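Local coordinates for hypothetical protein EF3068 (Enterococcus faecalis, PDB 2B6C), which is of unknown function but is predicted to be a DNA alkylation repair enzyme of the all-helical AlkD-like family, at residues 18-22 against 23-27; 31-34 against 35-38; 108-111 against 112-116; 137-140 against 141-144; 184-187 against 188-191. All coordinates share one frame; numbering follows the deposited sequence.

Contact 1. Residues 18-22 against 23-27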
# COMPACT_ATOMS: atom_id res chain seq x y z
N LYS B 18 18.76 21.03 -19.91
CA LYS B 18 19.70 20.16 -19.18
C LYS B 18 19.23 18.73 -19.07
O LYS B 18 20.02 17.83 -19.25
CB LYS B 18 19.99 20.68 -17.77
CG LYS B 18 20.75 22.01 -17.77
CD LYS B 18 20.74 22.65 -16.39
CE LYS B 18 21.74 23.81 -16.38
NZ LYS B 18 21.46 24.74 -15.24
N MSE B 19 17.94 18.53 -18.75
CA MSE B 19 17.36 17.19 -18.68
C MSE B 19 17.36 16.51 -20.04
O MSE B 19 17.66 15.31 -20.15
CB MSE B 19 15.95 17.26 -18.11
CG MSE B 19 15.94 17.64 -16.65
SE MSE B 19 14.14 17.99 -15.96
CE MSE B 19 13.59 16.03 -15.72
N SER B 20 17.03 17.28 -21.07
CA SER B 20 17.03 16.78 -22.43
C SER B 20 18.42 16.32 -22.85
O SER B 20 18.55 15.25 -23.42
CB SER B 20 16.57 17.87 -23.39
OG SER B 20 16.61 17.35 -24.70
N ALA B 21 19.44 17.13 -22.56
CA ALA B 21 20.83 16.85 -22.94
C ALA B 21 21.32 15.55 -22.30
O ALA B 21 22.01 14.74 -22.93
CB ALA B 21 21.75 18.06 -22.54
N TYR B 22 20.92 15.34 -21.06
CA TYR B 22 21.30 14.19 -20.30
C TYR B 22 20.77 12.86 -20.89
O TYR B 22 21.43 11.80 -20.79
CB TYR B 22 20.82 14.43 -18.87
CG TYR B 22 21.11 13.33 -17.91
CD1 TYR B 22 20.07 12.56 -17.38
CD2 TYR B 22 22.43 13.05 -17.51
CE1 TYR B 22 20.33 11.55 -16.47
CE2 TYR B 22 22.71 12.03 -16.61
CZ TYR B 22 21.64 11.30 -16.08
OH TYR B 22 21.88 10.28 -15.19
N MSE B 23 19.60 12.93 -21.53
CA MSE B 23 19.03 11.80 -22.28
C MSE B 23 19.38 11.87 -23.73
O MSE B 23 18.70 11.25 -24.53
CB MSE B 23 17.51 11.74 -22.14
CG MSE B 23 17.07 11.72 -20.74
SE MSE B 23 17.85 10.18 -19.71
CE MSE B 23 17.05 10.60 -18.03
N LYS B 24 20.45 12.60 -24.07
CA LYS B 24 20.98 12.69 -25.44
C LYS B 24 19.99 13.29 -26.46
O LYS B 24 19.95 12.83 -27.62
CB LYS B 24 21.54 11.34 -25.95
CG LYS B 24 22.48 10.59 -25.01
CD LYS B 24 23.90 10.61 -25.54
CE LYS B 24 24.74 9.59 -24.81
NZ LYS B 24 25.76 8.91 -25.65
N HIS B 25 19.22 14.29 -26.03
CA HIS B 25 18.39 15.12 -26.94
C HIS B 25 17.40 14.35 -27.77
O HIS B 25 17.11 14.73 -28.90
CB HIS B 25 19.28 15.93 -27.91
CG HIS B 25 20.24 16.83 -27.23
ND1 HIS B 25 19.86 18.01 -26.62
CD2 HIS B 25 21.58 16.72 -27.05
CE1 HIS B 25 20.92 18.59 -26.10
NE2 HIS B 25 21.98 17.83 -26.35
N GLN B 26 16.85 13.28 -27.23
CA GLN B 26 15.89 12.52 -28.02
C GLN B 26 14.47 12.58 -27.47
O GLN B 26 13.58 12.00 -28.04
CB GLN B 26 16.35 11.07 -28.14
CG GLN B 26 16.45 10.36 -26.81
CD GLN B 26 17.16 9.04 -26.96
OE1 GLN B 26 16.79 8.21 -27.81
NE2 GLN B 26 18.17 8.84 -26.15
N PHE B 27 14.28 13.28 -26.35
CA PHE B 27 12.96 13.52 -25.78
C PHE B 27 12.79 14.99 -25.61
O PHE B 27 13.78 15.71 -25.40
CB PHE B 27 12.80 12.85 -24.40
CG PHE B 27 12.98 11.36 -24.44
CD1 PHE B 27 14.15 10.78 -23.94
CD2 PHE B 27 11.97 10.53 -24.96
CE1 PHE B 27 14.34 9.38 -23.98
CE2 PHE B 27 12.16 9.13 -25.03
CZ PHE B 27 13.36 8.56 -24.55
O HOH W 1 16.25 14.24 -24.39
O HOH W 2 15.22 16.98 -27.37
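His25 folds its imidazole back along the last turn of helix 13-22 and lays one ring face on Ala21, with Ala21 CA 3.8 Å from the centroid of the His25 ring in a CH-pi contact. The return is set by the first torsion: CG of His25 stands beside its own backbone N (chi1 -59°). A small residue suits position 21, because the flat ring can then settle close to the main chain, and Ala21 CB still reaches His25 CE1 at 3.7 Å. Met23, a selenomethionine, is bent at chi2 (-57°), which carries its end across the Tyr22 side chain. Met23 CE lies 3.7 Å from Tyr22 CD1, and SE approaches the ring obliquely, a Met-aromatic contact.

The backbone beneath is a Schellman motif: His25 N donates to Ser20 O at 2.9 Å and Lys24 N to Ala21 O at 2.9 Å. Lys24 is the C-prime residue, its phi positive at 62°, and its side chain is exposed. A small polar residue suits position 20, where O and OG can share waters with Phe27: one water joins Ser20 O to Phe27 N, another joins Ser20 OG to Phe27 O, and a glycerol oxygen is hydrogen-bonded by both Ser20 OG and His25 ND1. Gln26 NE2 closes a bond of 3.0 Å onto Met23 O.

Beyond the turn, the buried Met23 packs against Tyr73 of helix 69-81, Trp103, and Trp104 and Asp105 of helix 104-120, while Tyr22 also rests on Trp104 and Phe27 takes a cation-pi contact from Arg69.

Contact 2. Residues 31-34 against 35-38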
# COMPACT_ATOMS: atom_id res chain seq x y z
N GLY B 31 10.94 20.24 -18.11
CA GLY B 31 11.90 20.82 -17.20
C GLY B 31 11.48 20.73 -15.75
O GLY B 31 11.66 21.68 -14.99
N ILE B 32 10.94 19.56 -15.37
CA ILE B 32 10.48 19.29 -14.01
C ILE B 32 11.27 18.15 -13.39
O ILE B 32 10.96 16.98 -13.65
CB ILE B 32 8.99 18.86 -13.99
CG1 ILE B 32 8.12 19.76 -14.88
CG2 ILE B 32 8.47 18.84 -12.53
CD1 ILE B 32 8.01 21.21 -14.39
N PRO B 33 12.26 18.46 -12.54
CA PRO B 33 13.01 17.38 -11.90
C PRO B 33 12.11 16.47 -11.04
O PRO B 33 11.03 16.90 -10.62
CB PRO B 33 14.07 18.12 -11.07
CG PRO B 33 14.17 19.54 -11.78
CD PRO B 33 12.73 19.79 -12.12
N ALA B 34 12.56 15.24 -10.81
CA ALA B 34 11.80 14.19 -10.13
C ALA B 34 11.19 14.62 -8.79
O ALA B 34 9.98 14.47 -8.62
CB ALA B 34 12.62 12.93 -9.97
N PRO B 35 12.00 15.19 -7.85
CA PRO B 35 11.38 15.56 -6.57
C PRO B 35 10.25 16.56 -6.75
O PRO B 35 9.22 16.42 -6.12
CB PRO B 35 12.54 16.14 -5.74
CG PRO B 35 13.79 15.57 -6.39
CD PRO B 35 13.45 15.48 -7.85
N GLU B 36 10.42 17.53 -7.64
CA GLU B 36 9.36 18.48 -7.92
C GLU B 36 8.17 17.80 -8.60
O GLU B 36 7.02 18.06 -8.24
CB GLU B 36 9.91 19.65 -8.73
CG GLU B 36 10.79 20.56 -7.89
CD GLU B 36 12.20 20.67 -8.42
OE1 GLU B 36 12.55 21.76 -8.94
OE2 GLU B 36 12.94 19.66 -8.32
N ARG B 37 8.44 16.88 -9.54
CA ARG B 37 7.38 16.17 -10.27
C ARG B 37 6.52 15.34 -9.32
O ARG B 37 5.31 15.29 -9.47
CB ARG B 37 7.98 15.27 -11.37
CG ARG B 37 6.94 14.69 -12.35
CD ARG B 37 7.48 13.44 -13.09
NE ARG B 37 7.48 12.24 -12.22
CZ ARG B 37 8.56 11.56 -11.85
NH1 ARG B 37 8.43 10.48 -11.09
NH2 ARG B 37 9.78 11.91 -12.25
N GLN B 38 7.18 14.71 -8.35
CA GLN B 38 6.54 13.87 -7.37
C GLN B 38 5.65 14.68 -6.44
O GLN B 38 4.53 14.28 -6.15
CB GLN B 38 7.59 13.06 -6.61
CG GLN B 38 8.22 11.94 -7.48
CD GLN B 38 9.56 11.42 -6.93
OE1 GLN B 38 9.90 11.64 -5.76
NE2 GLN B 38 10.34 10.74 -7.79
O HOH W 3 11.08 14.19 -13.55
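Pro33 O accepts the backbone N-H of Arg37, with 2.8 Å between Pro33 O and Arg37 N. One residue on, Gln38 N gives an equally short bond, 2.8 Å, to Ala34 O. Against that same oxygen lies the aliphatic part of Gln38, whose CG is 3.3 Å from Ala34 O. Ile32 rests its CG2 branch 3.6 Å from Arg37 N; a branched apolar residue suits this buried place beside Phe9.

These bonds open helix 34-48, with Pro33 at the N-cap. Proline also suits position 35, in the first turn, where an amide hydrogen would have no earlier helical carbonyl to meet. Ala34 CB and Pro35 CD are 3.4 Å apart, a closeness that largely follows from the Ala-Pro peptide link itself.

Arg37 is bent at chi3 (76°), which brings its guanidinium back beside Ala34, NH2 lying 3.7 Å from Ala34 CA. A water at the guanidinium edge, in its plane, accepts from Arg37 NH2 and donates to Ile32 O, fastening the loop to the arginine. The other end of the group, NH1, forms a salt bridge with Asp77, while Glu70 OE2 accepts from the backbone N of both Gly31 and Ile32, pinning the approach to the helix against helix 69-81.

Contact 3. Residues 108-111 against 112-116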
# COMPACT_ATOMS: atom_id res chain seq x y z
N ASP B 108 13.78 1.29 -17.02
CA ASP B 108 14.11 0.98 -15.63
C ASP B 108 12.93 1.33 -14.73
O ASP B 108 12.69 0.63 -13.76
CB ASP B 108 15.38 1.72 -15.16
CG ASP B 108 16.65 1.21 -15.84
OD1 ASP B 108 16.63 0.15 -16.50
OD2 ASP B 108 17.72 1.88 -15.70
N ALA B 109 12.21 2.42 -15.02
CA ALA B 109 10.93 2.67 -14.29
C ALA B 109 9.90 1.56 -14.54
O ALA B 109 9.27 1.09 -13.59
CB ALA B 109 10.35 4.05 -14.63
N TRP B 110 9.71 1.12 -15.80
CA TRP B 110 8.85 -0.05 -16.07
C TRP B 110 9.33 -1.32 -15.35
O TRP B 110 8.51 -2.09 -14.84
CB TRP B 110 8.70 -0.38 -17.56
CG TRP B 110 7.76 0.54 -18.29
CD1 TRP B 110 8.06 1.36 -19.36
CD2 TRP B 110 6.37 0.73 -18.01
NE1 TRP B 110 6.94 2.05 -19.75
CE2 TRP B 110 5.88 1.67 -18.95
CE3 TRP B 110 5.47 0.17 -17.07
CZ2 TRP B 110 4.55 2.12 -18.96
CZ3 TRP B 110 4.13 0.59 -17.10
CH2 TRP B 110 3.68 1.56 -18.04
N ARG B 111 10.65 -1.53 -15.32
CA ARG B 111 11.22 -2.70 -14.68
C ARG B 111 10.83 -2.74 -13.19
O ARG B 111 10.45 -3.81 -12.66
CB ARG B 111 12.74 -2.76 -14.86
CG ARG B 111 13.41 -3.93 -14.05
CD ARG B 111 13.88 -3.44 -12.68
NE ARG B 111 14.98 -2.49 -12.86
CZ ARG B 111 15.42 -1.66 -11.92
NH1 ARG B 111 14.85 -1.67 -10.73
NH2 ARG B 111 16.43 -0.84 -12.18
N LYS B 112 10.92 -1.58 -12.55
CA LYS B 112 10.45 -1.40 -11.17
C LYS B 112 8.99 -1.75 -10.99
O LYS B 112 8.66 -2.39 -10.02
CB LYS B 112 10.72 0.02 -10.66
CG LYS B 112 12.15 0.23 -10.35
CD LYS B 112 12.50 1.71 -10.08
CE LYS B 112 13.92 2.05 -10.56
NZ LYS B 112 14.52 3.24 -9.86
N PHE B 113 8.13 -1.34 -11.92
CA PHE B 113 6.74 -1.78 -11.91
C PHE B 113 6.59 -3.31 -11.97
O PHE B 113 5.87 -3.90 -11.13
CB PHE B 113 5.93 -1.11 -13.02
CG PHE B 113 4.57 -1.68 -13.19
CD1 PHE B 113 3.55 -1.38 -12.26
CD2 PHE B 113 4.29 -2.52 -14.25
CE1 PHE B 113 2.27 -1.91 -12.41
CE2 PHE B 113 3.04 -3.06 -14.42
CZ PHE B 113 2.00 -2.74 -13.50
N PHE B 114 7.24 -3.96 -12.94
CA PHE B 114 7.17 -5.44 -13.06
C PHE B 114 7.79 -6.15 -11.86
O PHE B 114 7.28 -7.19 -11.42
CB PHE B 114 7.74 -5.94 -14.42
CG PHE B 114 6.89 -5.50 -15.60
CD1 PHE B 114 5.69 -6.17 -15.91
CD2 PHE B 114 7.26 -4.42 -16.39
CE1 PHE B 114 4.89 -5.76 -16.98
CE2 PHE B 114 6.47 -3.99 -17.45
CZ PHE B 114 5.27 -4.66 -17.74
N GLY B 115 8.85 -5.58 -11.30
CA GLY B 115 9.51 -6.18 -10.14
C GLY B 115 8.63 -6.06 -8.91
O GLY B 115 8.59 -6.98 -8.09
N SER B 116 7.95 -4.92 -8.76
CA SER B 116 7.04 -4.75 -7.62
C SER B 116 5.86 -5.70 -7.68
O SER B 116 5.44 -6.20 -6.64
CB SER B 116 6.48 -3.33 -7.51
OG SER B 116 7.60 -2.48 -7.51
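Trp110 and Phe113 lie side by side, pointing the same way from helix 104-120, with Phe113 CD2 at the edge of the indole, 4.1 Å from Trp110 CE3. Phe114 completes the cluster. The CD2 atom of Phe113 is poised over the centre of the Phe114 ring, 4.0 Å above its plane, and Phe114 CD2 comes within 3.1 Å of Trp110 O, while its CE2 touches Trp110 CB. Large flat side chains at 110, 113 and 114 thus make one crowded apolar surface, and the regular helical bonds run beneath it, among them Phe114 N to Trp110 O.

Arg111 is buried as well. Two bends, at chi2 (-94°) and chi3 (-67°), fold its guanidinium back until Asp108 O stands 3.9 Å above the centre of one face. The looser, solvent side belongs to Lys112, which crosses the arginine obliquely, its aliphatic CG 3.3 Å from Arg111 NH1. Lys112 is exposed, and its NZ stays 5.0 Å from Arg111 NH1, with no contact between the charged atoms. Further along, Ser116 uses its short hydroxyl to return to the main chain: OG donates to Lys112 O at 2.7 Å, from the opposite face of the carbonyl plane to Ser116 N.

Near the centre of the chain, the aromatic face meets helix 88-94 through edge-to-face contact of Phe113 with Phe94, helix 125-132 through Phe132, and helix 69-81 through Ile76 and Ala79, whereas Arg111 rests on Trp181 of helix 173-186.

Contact 4. Residues 137-140 against 141-144. With SO4 (sulfate ion), chain I.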
# COMPACT_ATOMS: atom_id res chain seq x y z
N ASN B 137 13.49 -7.05 -28.78
CA ASN B 137 13.89 -5.70 -28.41
C ASN B 137 14.75 -5.76 -27.14
O ASN B 137 14.33 -6.33 -26.14
CB ASN B 137 12.63 -4.83 -28.25
CG ASN B 137 12.93 -3.38 -27.97
OD1 ASN B 137 13.73 -3.05 -27.11
ND2 ASN B 137 12.25 -2.50 -28.65
N PHE B 138 15.98 -5.24 -27.21
CA PHE B 138 16.92 -5.40 -26.08
C PHE B 138 16.41 -4.71 -24.82
O PHE B 138 16.78 -5.13 -23.71
CB PHE B 138 18.38 -4.98 -26.41
CG PHE B 138 18.60 -3.48 -26.49
CD1 PHE B 138 18.67 -2.70 -25.34
CD2 PHE B 138 18.73 -2.85 -27.73
CE1 PHE B 138 18.88 -1.32 -25.41
CE2 PHE B 138 18.93 -1.47 -27.81
CZ PHE B 138 19.01 -0.70 -26.62
N TRP B 139 15.58 -3.67 -24.98
CA TRP B 139 14.97 -3.01 -23.81
C TRP B 139 14.10 -3.99 -23.02
O TRP B 139 14.16 -4.00 -21.78
CB TRP B 139 14.15 -1.78 -24.20
CG TRP B 139 14.96 -0.67 -24.71
CD1 TRP B 139 14.90 -0.11 -25.98
CD2 TRP B 139 15.98 0.05 -24.00
NE1 TRP B 139 15.82 0.89 -26.09
CE2 TRP B 139 16.50 1.03 -24.90
CE3 TRP B 139 16.50 -0.02 -22.70
CZ2 TRP B 139 17.52 1.92 -24.53
CZ3 TRP B 139 17.54 0.88 -22.34
CH2 TRP B 139 18.03 1.83 -23.25
N ASN B 140 13.31 -4.83 -23.73
CA ASN B 140 12.58 -5.89 -23.04
C ASN B 140 13.49 -6.88 -22.29
O ASN B 140 13.16 -7.31 -21.19
CB ASN B 140 11.65 -6.67 -23.97
CG ASN B 140 10.39 -5.91 -24.33
OD1 ASN B 140 9.81 -5.21 -23.49
ND2 ASN B 140 9.95 -6.04 -25.59
N ARG B 141 14.62 -7.26 -22.90
CA ARG B 141 15.57 -8.19 -22.26
C ARG B 141 16.31 -7.55 -21.08
O ARG B 141 16.66 -8.24 -20.12
CB ARG B 141 16.57 -8.71 -23.28
CG ARG B 141 15.84 -9.41 -24.43
CD ARG B 141 16.80 -10.40 -25.13
NE ARG B 141 18.08 -9.82 -25.50
CZ ARG B 141 18.28 -9.04 -26.57
NH1 ARG B 141 17.26 -8.70 -27.39
NH2 ARG B 141 19.50 -8.59 -26.82
N ARG B 142 16.50 -6.22 -21.15
CA ARG B 142 16.92 -5.48 -19.98
C ARG B 142 15.97 -5.70 -18.75
O ARG B 142 16.44 -5.84 -17.60
CB ARG B 142 17.12 -3.99 -20.31
CG ARG B 142 17.62 -3.16 -19.10
CD ARG B 142 18.15 -1.79 -19.55
NE ARG B 142 18.39 -0.86 -18.46
CZ ARG B 142 19.60 -0.44 -18.08
NH1 ARG B 142 19.71 0.45 -17.09
NH2 ARG B 142 20.72 -0.88 -18.69
N VAL B 143 14.66 -5.68 -18.99
CA VAL B 143 13.68 -5.98 -17.95
C VAL B 143 13.85 -7.42 -17.43
O VAL B 143 13.81 -7.60 -16.21
CB VAL B 143 12.19 -5.68 -18.40
CG1 VAL B 143 11.12 -6.15 -17.29
CG2 VAL B 143 12.01 -4.19 -18.69
N ALA B 144 14.03 -8.41 -18.33
CA ALA B 144 14.28 -9.80 -17.92
C ALA B 144 15.51 -9.92 -17.01
O ALA B 144 15.47 -10.60 -15.96
CB ALA B 144 14.40 -10.75 -19.14
S SO4 I . 9.58 -8.50 -28.38
O1 SO4 I . 8.54 -7.84 -29.18
O2 SO4 I . 9.98 -9.78 -29.00
O3 SO4 I . 9.00 -8.86 -27.07
O4 SO4 I . 10.74 -7.60 -28.24
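The first turn of helix 138-146 is capped by Asn137 and joined to Arg141 one turn on, where Arg141 N makes a weak bond to Asn137 O. Asparagine suits the N-cap because its amide oxygen can replace a missing helical acceptor: CG is anti to the backbone N (chi1 -176°), and OD1 accepts from Trp139 N at 2.9 Å, in the carbonyl plane. Arg141, bent at chi3 (-51°), folds one face of its guanidinium over the Phe138 backbone, NH1 lying 3.6 Å from Phe138 CA. Its NE forms a salt bridge with Asp167.

This helix start also holds an anion. A sulfate, probably from the crystallisation liquor, takes bonds on its O4 from Asn137 N at 2.9 Å and from Asn140 ND2 at 3.2 Å, and Glu136 N and Lys95 NZ bind the same ion. Backbone N-H groups at a helix N-terminus are a common setting for sulfate or phosphate.

Toward helix 173-186, Phe138 CE1 sits 3.3 Å above the centre of the Trp139 ring. Arg142 is extended from CG to NE alongside the indole, with CD at its edge, 3.9 Å from Trp139 CZ3, and its guanidinium plane is turned 71° from the ring. The length of arginine lets it pass the tryptophan and end among polar partners: NE in a salt bridge to Asp108 of helix 104-120, NH2 on Phe174 O.

Contact 5. Residues 184-187 against 188-191. With SO4 (sulfate ion), chain J.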
# COMPACT_ATOMS: atom_id res chain seq x y z
N ARG B 184 25.79 -7.64 -9.40
CA ARG B 184 26.04 -6.74 -8.28
C ARG B 184 24.97 -6.83 -7.19
O ARG B 184 25.31 -7.05 -6.02
CB ARG B 184 26.17 -5.30 -8.78
CG ARG B 184 26.57 -4.27 -7.77
CD ARG B 184 26.56 -2.99 -8.52
NE ARG B 184 27.17 -1.88 -7.84
CZ ARG B 184 28.29 -1.26 -8.22
NH1 ARG B 184 29.01 -1.68 -9.25
NH2 ARG B 184 28.70 -0.22 -7.53
N GLN B 185 23.70 -6.69 -7.56
CA GLN B 185 22.59 -6.75 -6.60
C GLN B 185 22.46 -8.11 -5.95
O GLN B 185 22.29 -8.22 -4.71
CB GLN B 185 21.26 -6.43 -7.29
CG GLN B 185 21.01 -4.93 -7.51
CD GLN B 185 21.05 -4.15 -6.20
OE1 GLN B 185 21.96 -3.36 -5.98
NE2 GLN B 185 20.04 -4.37 -5.34
N TYR B 186 22.48 -9.16 -6.77
CA TYR B 186 22.34 -10.50 -6.23
C TYR B 186 23.52 -10.91 -5.32
O TYR B 186 23.31 -11.65 -4.33
CB TYR B 186 22.03 -11.53 -7.31
CG TYR B 186 21.61 -12.85 -6.73
CD1 TYR B 186 20.63 -12.91 -5.71
CD2 TYR B 186 22.18 -14.06 -7.18
CE1 TYR B 186 20.24 -14.12 -5.15
CE2 TYR B 186 21.79 -15.29 -6.61
CZ TYR B 186 20.82 -15.30 -5.61
OH TYR B 186 20.44 -16.50 -5.05
N SER B 187 24.72 -10.40 -5.59
CA SER B 187 25.87 -10.68 -4.70
C SER B 187 25.69 -10.20 -3.26
O SER B 187 26.40 -10.64 -2.35
CB SER B 187 27.17 -10.10 -5.26
OG SER B 187 27.17 -8.69 -5.12
N LYS B 188 24.77 -9.27 -3.05
CA LYS B 188 24.51 -8.78 -1.67
C LYS B 188 23.79 -9.84 -0.84
O LYS B 188 23.75 -9.75 0.38
CB LYS B 188 23.68 -7.49 -1.70
CG LYS B 188 24.39 -6.33 -2.45
CD LYS B 188 23.47 -5.11 -2.54
CE LYS B 188 24.05 -4.07 -3.49
NZ LYS B 188 23.20 -2.84 -3.57
N THR B 189 23.23 -10.82 -1.54
CA THR B 189 22.42 -11.89 -0.99
C THR B 189 23.20 -13.19 -1.05
O THR B 189 23.26 -13.93 -0.06
CB THR B 189 21.10 -12.03 -1.82
OG1 THR B 189 20.29 -10.91 -1.56
CG2 THR B 189 20.32 -13.29 -1.48
N ASN B 190 23.76 -13.48 -2.23
CA ASN B 190 24.46 -14.75 -2.46
C ASN B 190 25.79 -14.56 -3.16
O ASN B 190 25.88 -14.80 -4.38
CB ASN B 190 23.57 -15.72 -3.24
CG ASN B 190 23.98 -17.21 -3.04
OD1 ASN B 190 25.15 -17.55 -2.67
ND2 ASN B 190 23.01 -18.10 -3.27
N PRO B 191 26.81 -14.07 -2.43
CA PRO B 191 28.08 -13.82 -3.12
C PRO B 191 28.72 -15.09 -3.66
O PRO B 191 29.37 -15.01 -4.69
CB PRO B 191 28.96 -13.13 -2.08
CG PRO B 191 28.35 -13.44 -0.77
CD PRO B 191 26.89 -13.70 -1.00
S SO4 J . 25.22 0.24 -5.52
O1 SO4 J . 25.53 1.39 -4.68
O2 SO4 J . 25.83 0.41 -6.83
O3 SO4 J . 23.77 0.20 -5.68
O4 SO4 J . 25.71 -1.00 -4.92
O HOH W 4 20.21 -8.75 -3.28
O HOH W 5 19.89 -3.08 -2.62
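Lys188 stretches back along the end of helix 173-186 until its NZ donates to Gln185 OE1 at 2.8 Å. Gln185 is bent at chi2 (-58°), and the bend turns its amide to meet the extended lysine. Beside them, Tyr186 O is gripped twice, by Asn190 N at 2.8 Å, nearly straight at 170°, and by Thr189 N at 2.9 Å from above the carbonyl plane. The tyrosine ring runs beside Asn190, whose CB makes an off-centre CH-pi contact 4.1 Å from the ring centroid, and Thr189 CG2 touches Tyr186 CE1 at 3.8 Å. Ser187, short enough to bend back, donates from OG to Arg184 O at 2.6 Å.

In the next shell, a water links Gln185 O to Thr189 OG1. A sulfate, probably from the crystallisation liquor, lies by the basic pair, with weak bonds from Arg184 NE and from Lys188 NZ, which is 3.4 Å from its O4; Tyr214 OH binds it too. Further partners set the groups in place: Glu210 by a salt bridge to Arg184 NH1, Leu149 O for Gln185 NE2, and Gln157 OE1 for Tyr186 OH. Asn190 OD1 accepts from Trp193 N.

That last bond is an asparagine N-cap, and helix 191-200 begins at Pro191, directly after it: a tight interhelical turn, consistent with an AlkD-like alpha-helical repeat fold.

In the fold
All five contacts are local and lie in series along the chain; none nests within or crosses another. Contact 1 ends helix 13-22, and contact 2, after a short loop, starts helix 34-48. The two touch through Met19, whose SE is 3.8 Å from Gly31 CA. Contact 3 lies in the middle of helix 104-120, near the centre of the chain, and contact 4 opens helix 138-146. A salt bridge joins these two helices, and Arg111 CB packs 4.2 Å from Val143 CG2. Contact 5 closes the turn between helices 173-186 and 191-200, its centre about 32 Å from those of contacts 1 and 2, toward the C-terminal end of the helical array.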